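Local structure of membrane-anchored mycosin mycp1 (Mycobacterium smegmatis, 4KB5) at residues D42-W45 with A46-Y49. The protein is a subtilisin-like serine protease of the type VII secretion system that cleaves EspB and may regulate ESX-1 secretion and virulence. Sequence-based numbering, arbitrary orientation.
Sequences DRPW and ANDY
Pro44 O, the carbonyl oxygen at the N-cap position of helix 45-49, takes two weak hydrogen bonds, from Asn47 N at 3.0 Å and from Asp48 N at 3.5 Å. This short helix start illustrates how a proline suits the start of a helix because no N-H bond is asked of that position, while its carbonyl receives amides of the first turn. The next bond is much straighter, Tyr49 N reaching Trp45 O at 2.9 Å with an N-H...O angle of 173°. Side chains of the same two residues meet alongside the backbone bond. With its CG between backbone N and carbonyl carbon (chi1 80°), the indole of Trp45 lies over the peptide leading into Ala46 and runs along the helix beside the phenol. The edge of Trp45 is turned toward the face of Tyr49 in an offset edge-to-face pair, planes at 88° and centroids of the Trp45 six-membered ring and the Tyr49 ring 5.7 Å apart. Outside the turn, Trp45 NE1 donates to Glu284 O, and the indole also packs on Pro282 of strand 279-282, joining the helix to the edge of the subtilisin-like parallel sheet. Arg43 turns its guanidinium elsewhere, NH1 bonding to Gly118 O, while its methylene carbon CB lies 3.8 Å from Asp48 OD1. Between the two rings the closest carbons are Trp45 CZ3 and Tyr49 CD1, 3.8 Å apart.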
loop_
_atom_site.group_PDB
_atom_site.type_symbol
_atom_site.label_atom_id
_atom_site.label_comp_id
_atom_site.label_asym_id
_atom_site.label_seq_id
_atom_site.Cartn_x
_atom_site.Cartn_y
_atom_site.Cartn_z
ATOM N N ASP A 42 -1.524 20.496 17.278
ATOM C CA ASP A 42 -0.972 20.927 15.983
ATOM C C ASP A 42 -1.403 19.968 14.863
ATOM O O ASP A 42 -1.538 18.768 15.097
ATOM C CB ASP A 42 0.559 20.917 16.050
ATOM C CG ASP A 42 1.125 21.858 17.120
ATOM O OD1 ASP A 42 0.438 22.828 17.515
ATOM O OD2 ASP A 42 2.281 21.626 17.551
ATOM N N ARG A 43 -1.609 20.492 13.655
ATOM C CA ARG A 43 -1.767 19.654 12.448
ATOM C C ARG A 43 -0.486 18.846 12.245
ATOM O O ARG A 43 0.600 19.386 12.405
ATOM C CB ARG A 43 -2.009 20.525 11.211
ATOM C CG ARG A 43 -3.373 21.189 11.144
ATOM C CD ARG A 43 -4.310 20.418 10.235
ATOM N NE ARG A 43 -5.637 21.028 10.148
ATOM C CZ ARG A 43 -6.757 20.483 10.623
ATOM N NH1 ARG A 43 -6.739 19.298 11.233
ATOM N NH2 ARG A 43 -7.908 21.127 10.480
ATOM N N PRO A 44 -0.603 17.535 11.942
ATOM C CA PRO A 44 0.602 16.753 11.620
ATOM C C PRO A 44 1.255 17.326 10.362
ATOM O O PRO A 44 0.554 17.887 9.520
ATOM C CB PRO A 44 0.053 15.345 11.327
ATOM C CG PRO A 44 -1.312 15.322 11.932
ATOM C CD PRO A 44 -1.829 16.724 11.845
ATOM N N TRP A 45 2.570 17.196 10.241
ATOM C CA TRP A 45 3.281 17.808 9.108
ATOM C C TRP A 45 2.764 17.359 7.762
ATOM O O TRP A 45 2.673 18.168 6.831
ATOM C CB TRP A 45 4.800 17.634 9.231
ATOM C CG TRP A 45 5.368 16.287 8.827
ATOM C CD1 TRP A 45 5.718 15.222 9.660
ATOM C CD2 TRP A 45 5.719 15.836 7.471
ATOM N NE1 TRP A 45 6.220 14.170 8.933
ATOM C CE2 TRP A 45 6.249 14.473 7.613
ATOM C CE3 TRP A 45 5.640 16.404 6.193
ATOM C CZ2 TRP A 45 6.686 13.733 6.517
ATOM C CZ3 TRP A 45 6.073 15.644 5.100
ATOM C CH2 TRP A 45 6.595 14.345 5.258
ATOM N N ALA A 46 2.387 16.081 7.645
ATOM C CA ALA A 46 1.912 15.556 6.357
ATOM C C ALA A 46 0.618 16.239 5.916
ATOM O O ALA A 46 0.394 16.439 4.720
ATOM C CB ALA A 46 1.742 14.036 6.413
ATOM N N ASN A 47 -0.227 16.599 6.885
ATOM C CA ASN A 47 -1.467 17.316 6.597
ATOM C C ASN A 47 -1.215 18.700 5.990
ATOM O O ASN A 47 -1.943 19.127 5.089
ATOM C CB ASN A 47 -2.322 17.467 7.852
ATOM C CG ASN A 47 -2.987 16.161 8.284
ATOM O OD1 ASN A 47 -4.218 16.073 8.342
ATOM N ND2 ASN A 47 -2.177 15.145 8.586
ATOM N N ASP A 48 -0.206 19.408 6.507
ATOM C CA ASP A 48 0.164 20.721 5.965
ATOM C C ASP A 48 0.839 20.540 4.599
ATOM O O ASP A 48 0.487 21.201 3.644
ATOM C CB ASP A 48 1.125 21.458 6.900
ATOM C CG ASP A 48 0.443 22.001 8.155
ATOM O OD1 ASP A 48 -0.772 22.302 8.126
ATOM O OD2 ASP A 48 1.155 22.146 9.170
ATOM N N TYR A 49 1.810 19.640 4.535
ATOM C CA TYR A 49 2.554 19.363 3.311
ATOM C C TYR A 49 1.640 19.021 2.124
ATOM O O TYR A 49 1.820 19.541 1.020
ATOM C CB TYR A 49 3.532 18.230 3.578
ATOM C CG TYR A 49 4.522 17.994 2.473
ATOM C CD1 TYR A 49 5.834 18.447 2.589
ATOM C CD2 TYR A 49 4.157 17.305 1.309
ATOM C CE1 TYR A 49 6.757 18.223 1.579
ATOM C CE2 TYR A 49 5.073 17.088 0.290
ATOM C CZ TYR A 49 6.366 17.548 0.433
ATOM O OH TYR A 49 7.281 17.331 -0.564
#